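Local coordinates for protein putative cytosine/guanine deaminase (Unidentified, PDB 2PAJ) that probably catalyses the zinc-dependent hydrolytic deamination of 2-amino-4-hydroxypteridines such as isoxanthopterin, releasing ammonium, at residues D136-Y141 against F164-G169; R213-A218 against L241-H246. All coordinates share one frame; numbering follows the deposited sequence.

Overall arrangement
Contacts 1 and 2 follow one another along the chain and illustrate how the barrel of an amidohydrolase is built, by parallel strands added one after the next. Contact 1 joins the end of strand 131-136 and its following loop to strand 163-168; contact 2 joins strand 213-217 to the start of strand 244-248. Their centres lie about 10 Å apart, because strands 163-168 and 213-217 are themselves neighbours, with Leu166 bonding on its far edge to the backbones of Arg214 and Val216. Leu167 also packs against Val216 and His246, so the inward-facing parts of the two contacts meet in the barrel interior, near the bound zinc.

Contact 1: residues D136-Y141 against F164-G169; sequences DHNYVY and FVLLRG
The guanidinium of Arg168 lies flat on one face of the Tyr141 ring, the two planes only 5° apart and CZ 3.8 Å from the ring centroid, a cation-pi stack. A bend at chi2 (-69°) turns the arginine chain, which starts away from the loop, back over the ring, and its CD rests 3.7 Å from Tyr141 CE2. At the other end of the contact Phe164 CZ touches Asp136 CB at 3.7 Å, while Leu166 CD1 touches both Asn138 CB and the phenol oxygen of Tyr141.

Between these side chains the backbones are joined by a ladder of three bonds: Asp136 N to Val165 O, Leu167 N to Asp136 O at 2.9 Å, and Gly169 N to Asn138 O at 2.7 Å. The loop thus keeps following strand 163-168 after strand 131-136 has ended, and the Gly169 backbone lies against Tyr139 CB. Asn138 also shapes its own loop as an Asx turn, OD1 taking the amide of Val140 at 3.2 Å from above its carbonyl plane.

A second shell fixes the groups. Salt bridges to Asp196 and Glu188 hold the Arg168 guanidinium over the ring, Ser150 bonds Tyr141 OH, and Asp136 OD1 accepts from the amide of Leu79. His137, with CG anti to its own N (chi1 -169°), sets its ring edge against Leu167 O, 3.5 Å from CD2, and gives NE2 to Ala218 O; its carbonyl bonds the zinc ligand His78. His137 thus brings this side of the contact beside the zinc, at the C-terminal mouth of a TIM barrel, where amidohydrolases carry their active site.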
loop_
_atom_site.group_PDB
_atom_site.type_symbol
_atom_site.label_atom_id
_atom_site.label_comp_id
_atom_site.label_asym_id
_atom_site.label_seq_id
_atom_site.Cartn_x
_atom_site.Cartn_y
_atom_site.Cartn_z
ATOM N N ASP A 136 -0.060 -0.232 5.929
ATOM C CA ASP A 136 -1.148 0.345 6.696
ATOM C C ASP A 136 -0.648 1.387 7.689
ATOM O O ASP A 136 0.315 1.151 8.417
ATOM C CB ASP A 136 -1.928 -0.743 7.436
ATOM C CG ASP A 136 -3.062 -0.169 8.275
ATOM O OD1 ASP A 136 -3.946 0.515 7.711
ATOM O OD2 ASP A 136 -3.068 -0.389 9.505
ATOM N N HIS A 137 -1.300 2.549 7.681
ATOM C CA HIS A 137 -0.969 3.642 8.587
ATOM C C HIS A 137 -1.885 3.411 9.778
ATOM O O HIS A 137 -2.933 4.042 9.917
ATOM C CB HIS A 137 -1.263 5.001 7.937
ATOM C CG HIS A 137 -0.708 6.167 8.698
ATOM N ND1 HIS A 137 -0.925 7.475 8.321
ATOM C CD2 HIS A 137 0.066 6.222 9.808
ATOM C CE1 HIS A 137 -0.311 8.285 9.164
ATOM N NE2 HIS A 137 0.297 7.549 10.075
ATOM N N ASN A 138 -1.486 2.462 10.618
ATOM C CA ASN A 138 -2.250 2.091 11.797
ATOM C C ASN A 138 -2.040 3.084 12.928
ATOM O O ASN A 138 -0.908 3.440 13.260
ATOM C CB ASN A 138 -1.865 0.673 12.240
ATOM C CG ASN A 138 -2.643 0.207 13.457
ATOM O OD1 ASN A 138 -3.764 0.662 13.702
ATOM N ND2 ASN A 138 -2.065 -0.727 14.209
ATOM N N TYR A 139 -3.138 3.564 13.504
ATOM C CA TYR A 139 -3.014 4.504 14.598
ATOM C C TYR A 139 -3.932 4.217 15.762
ATOM O O TYR A 139 -4.187 5.083 16.612
ATOM C CB TYR A 139 -3.141 5.953 14.116
ATOM C CG TYR A 139 -4.423 6.318 13.427
ATOM C CD1 TYR A 139 -5.618 6.412 14.136
ATOM C CD2 TYR A 139 -4.416 6.660 12.082
ATOM C CE1 TYR A 139 -6.770 6.846 13.529
ATOM C CE2 TYR A 139 -5.556 7.095 11.454
ATOM C CZ TYR A 139 -6.733 7.188 12.181
ATOM O OH TYR A 139 -7.872 7.624 11.563
ATOM N N VAL A 140 -4.417 2.985 15.818
ATOM C CA VAL A 140 -5.218 2.619 16.964
ATOM C C VAL A 140 -4.216 2.068 17.996
ATOM O O VAL A 140 -3.725 0.935 17.906
ATOM C CB VAL A 140 -6.332 1.591 16.616
ATOM C CG1 VAL A 140 -6.724 1.746 15.157
ATOM C CG2 VAL A 140 -5.914 0.183 16.940
ATOM N N TYR A 141 -3.875 2.943 18.938
ATOM C CA TYR A 141 -2.952 2.666 20.029
ATOM C C TYR A 141 -3.378 3.614 21.149
ATOM O O TYR A 141 -3.811 4.742 20.890
ATOM C CB TYR A 141 -1.521 2.989 19.615
ATOM C CG TYR A 141 -0.978 2.106 18.511
ATOM C CD1 TYR A 141 -0.748 0.746 18.732
ATOM C CD2 TYR A 141 -0.698 2.634 17.241
ATOM C CE1 TYR A 141 -0.259 -0.063 17.731
ATOM C CE2 TYR A 141 -0.205 1.829 16.221
ATOM C CZ TYR A 141 0.006 0.482 16.479
ATOM O OH TYR A 141 0.447 -0.339 15.483
ATOM N N PHE A 164 3.785 -7.194 4.340
ATOM C CA PHE A 164 3.131 -6.134 5.092
ATOM C C PHE A 164 4.116 -5.092 5.592
ATOM O O PHE A 164 5.223 -5.416 6.003
ATOM C CB PHE A 164 2.366 -6.724 6.272
ATOM C CG PHE A 164 1.480 -5.734 6.965
ATOM C CD1 PHE A 164 0.373 -5.193 6.312
ATOM C CD2 PHE A 164 1.758 -5.331 8.265
ATOM C CE1 PHE A 164 -0.447 -4.259 6.942
ATOM C CE2 PHE A 164 0.952 -4.400 8.914
ATOM C CZ PHE A 164 -0.159 -3.856 8.255
ATOM N N VAL A 165 3.707 -3.832 5.537
ATOM C CA VAL A 165 4.541 -2.736 5.998
ATOM C C VAL A 165 3.761 -1.985 7.071
ATOM O O VAL A 165 2.760 -1.332 6.779
ATOM C CB VAL A 165 4.885 -1.764 4.842
ATOM C CG1 VAL A 165 5.695 -0.596 5.356
ATOM C CG2 VAL A 165 5.647 -2.491 3.765
ATOM N N LEU A 166 4.214 -2.080 8.315
ATOM C CA LEU A 166 3.539 -1.399 9.411
ATOM C C LEU A 166 3.972 0.053 9.560
ATOM O O LEU A 166 5.150 0.347 9.745
ATOM C CB LEU A 166 3.787 -2.139 10.725
ATOM C CG LEU A 166 3.171 -1.497 11.973
ATOM C CD1 LEU A 166 1.667 -1.346 11.798
ATOM C CD2 LEU A 166 3.498 -2.337 13.193
ATOM N N LEU A 167 3.004 0.957 9.472
ATOM C CA LEU A 167 3.262 2.384 9.610
ATOM C C LEU A 167 2.706 2.780 10.986
ATOM O O LEU A 167 1.612 3.326 11.100
ATOM C CB LEU A 167 2.548 3.163 8.499
ATOM C CG LEU A 167 2.670 2.669 7.054
ATOM C CD1 LEU A 167 1.925 3.619 6.135
ATOM C CD2 LEU A 167 4.122 2.578 6.664
ATOM N N ARG A 168 3.483 2.486 12.024
ATOM C CA ARG A 168 3.112 2.743 13.411
ATOM C C ARG A 168 2.795 4.209 13.654
ATOM O O ARG A 168 3.693 5.039 13.753
ATOM C CB ARG A 168 4.256 2.277 14.325
ATOM C CG ARG A 168 3.841 1.737 15.691
ATOM C CD ARG A 168 3.289 2.821 16.607
ATOM N NE ARG A 168 3.072 2.331 17.966
ATOM C CZ ARG A 168 2.572 3.062 18.957
ATOM N NH1 ARG A 168 2.235 4.324 18.745
ATOM N NH2 ARG A 168 2.394 2.526 20.155
ATOM N N GLY A 169 1.506 4.515 13.755
ATOM C CA GLY A 169 1.083 5.884 13.972
ATOM C C GLY A 169 0.730 6.206 15.406
ATOM O O GLY A 169 0.833 5.356 16.285
#

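Contact 2: residues R213-A218 against L241-H246; sequences RRVVMA and LGLRMH
Met217 joins the two strands through both of its backbone polar groups. Its N donates to Arg244 O at 2.9 Å, almost in line with that carbonyl, and its O accepts a fairly straight bond from His246 N at 3.0 Å, the donor tilted 23° from the carbonyl plane. Met217 O also receives a CA-H...O contact from Met245, 3.2 Å from CA. One residue thus bonds to the two that flank its partner Met245, the pattern of a parallel bridge, although the short strand segments diverge by 59°. Further backbone hydrogen bonds join Ala218 to Arg168 in strand 163-168 and Met245 to Asp280.

Side chains pack beside these bonds. Met217 CB meets Met245 CG at 4.1 Å on the helix side, and Leu243, whose CG stands anti to the carbonyl carbon (chi1 -54°), brings CD2 to Val215 O. On the interior side Val216 CG2 touches His246 CB.

Strand 213-217, helix 228-240 and strand 244-248 form one beta-alpha-beta unit of the barrel. Met217 packs on both helix 190-203 and helix 228-240, Met245 also leans on the latter, and inside the barrel the His246 ring stacks on Trp282, beside the zinc ligand His76.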
loop_
_atom_site.group_PDB
_atom_site.type_symbol
_atom_site.label_atom_id
_atom_site.label_comp_id
_atom_site.label_asym_id
_atom_site.label_seq_id
_atom_site.Cartn_x
_atom_site.Cartn_y
_atom_site.Cartn_z
ATOM N N ARG A 213 8.251 -8.402 5.938
ATOM C CA ARG A 213 7.809 -7.601 7.072
ATOM C C ARG A 213 8.650 -6.352 7.243
ATOM O O ARG A 213 9.865 -6.387 7.121
ATOM C CB ARG A 213 7.836 -8.425 8.349
ATOM C CG ARG A 213 6.625 -9.277 8.483
ATOM C CD ARG A 213 6.764 -10.300 9.562
ATOM N NE ARG A 213 5.489 -10.980 9.746
ATOM C CZ ARG A 213 5.248 -11.885 10.684
ATOM N NH1 ARG A 213 6.212 -12.235 11.530
ATOM N NH2 ARG A 213 4.031 -12.408 10.798
ATOM N N ARG A 214 7.978 -5.245 7.527
ATOM C CA ARG A 214 8.633 -3.966 7.706
ATOM C C ARG A 214 7.931 -3.114 8.737
ATOM O O ARG A 214 6.741 -3.290 9.002
ATOM C CB ARG A 214 8.667 -3.208 6.390
ATOM C CG ARG A 214 9.696 -3.718 5.449
ATOM C CD ARG A 214 10.581 -2.589 5.021
ATOM N NE ARG A 214 11.930 -3.062 4.774
ATOM C CZ ARG A 214 12.884 -2.319 4.240
ATOM N NH1 ARG A 214 12.627 -1.064 3.898
ATOM N NH2 ARG A 214 14.090 -2.831 4.045
ATOM N N VAL A 215 8.680 -2.171 9.297
ATOM C CA VAL A 215 8.176 -1.263 10.316
ATOM C C VAL A 215 8.672 0.139 10.017
ATOM O O VAL A 215 9.814 0.315 9.635
ATOM C CB VAL A 215 8.681 -1.678 11.727
ATOM C CG1 VAL A 215 8.187 -0.688 12.780
ATOM C CG2 VAL A 215 8.225 -3.096 12.059
ATOM N N VAL A 216 7.808 1.134 10.170
ATOM C CA VAL A 216 8.214 2.512 9.937
ATOM C C VAL A 216 7.593 3.473 10.969
ATOM O O VAL A 216 6.495 3.241 11.481
ATOM C CB VAL A 216 7.910 2.976 8.432
ATOM C CG1 VAL A 216 7.209 1.890 7.659
ATOM C CG2 VAL A 216 7.075 4.234 8.399
ATOM N N MET A 217 8.348 4.528 11.283
ATOM C CA MET A 217 7.979 5.590 12.227
ATOM C C MET A 217 6.919 6.467 11.554
ATOM O O MET A 217 7.244 7.207 10.632
ATOM C CB MET A 217 9.234 6.422 12.522
ATOM C CG MET A 217 9.073 7.597 13.492
ATOM S SD MET A 217 8.857 7.108 15.214
ATOM C CE MET A 217 7.265 7.745 15.551
ATOM N N ALA A 218 5.674 6.421 12.029
ATOM C CA ALA A 218 4.603 7.181 11.381
ATOM C C ALA A 218 3.575 7.975 12.198
ATOM O O ALA A 218 2.376 7.689 12.141
ATOM C CB ALA A 218 3.855 6.250 10.427
ATOM N N LEU A 241 17.402 3.304 14.167
ATOM C CA LEU A 241 16.991 1.915 13.992
ATOM C C LEU A 241 16.952 1.518 12.515
ATOM O O LEU A 241 16.577 0.394 12.184
ATOM C CB LEU A 241 15.608 1.687 14.610
ATOM C CG LEU A 241 15.489 1.751 16.138
ATOM C CD1 LEU A 241 14.039 1.625 16.593
ATOM C CD2 LEU A 241 16.329 0.644 16.721
ATOM N N GLY A 242 17.334 2.445 11.638
ATOM C CA GLY A 242 17.333 2.176 10.210
ATOM C C GLY A 242 15.938 2.007 9.627
ATOM O O GLY A 242 15.719 1.180 8.741
ATOM N N LEU A 243 14.992 2.798 10.124
ATOM C CA LEU A 243 13.614 2.732 9.653
ATOM C C LEU A 243 13.258 3.974 8.844
ATOM O O LEU A 243 13.945 4.989 8.927
ATOM C CB LEU A 243 12.647 2.639 10.837
ATOM C CG LEU A 243 12.801 1.565 11.900
ATOM C CD1 LEU A 243 11.714 1.762 12.932
ATOM C CD2 LEU A 243 12.713 0.183 11.270
ATOM N N ARG A 244 12.178 3.886 8.068
ATOM C CA ARG A 244 11.716 5.021 7.273
ATOM C C ARG A 244 10.620 5.775 8.025
ATOM O O ARG A 244 10.019 5.250 8.965
ATOM C CB ARG A 244 11.191 4.558 5.913
ATOM C CG ARG A 244 12.254 3.883 5.090
ATOM C CD ARG A 244 12.026 4.053 3.619
ATOM N NE ARG A 244 13.258 3.743 2.908
ATOM C CZ ARG A 244 13.555 4.180 1.690
ATOM N NH1 ARG A 244 12.703 4.953 1.027
ATOM N NH2 ARG A 244 14.718 3.861 1.149
ATOM N N MET A 245 10.371 7.014 7.612
ATOM C CA MET A 245 9.365 7.849 8.261
ATOM C C MET A 245 8.213 8.188 7.318
ATOM O O MET A 245 8.420 8.451 6.130
ATOM C CB MET A 245 10.016 9.131 8.753
ATOM C CG MET A 245 11.093 8.930 9.812
ATOM S SD MET A 245 12.297 10.240 9.766
ATOM C CE MET A 245 13.576 9.392 9.074
ATOM N N HIS A 246 6.998 8.186 7.856
ATOM C CA HIS A 246 5.817 8.487 7.070
ATOM C C HIS A 246 4.758 9.199 7.892
ATOM O O HIS A 246 4.586 8.909 9.066
ATOM C CB HIS A 246 5.245 7.192 6.500
ATOM C CG HIS A 246 3.908 7.353 5.852
ATOM N ND1 HIS A 246 2.759 6.813 6.384
ATOM C CD2 HIS A 246 3.535 8.001 4.725
ATOM C CE1 HIS A 246 1.733 7.122 5.610
ATOM N NE2 HIS A 246 2.177 7.843 4.598
#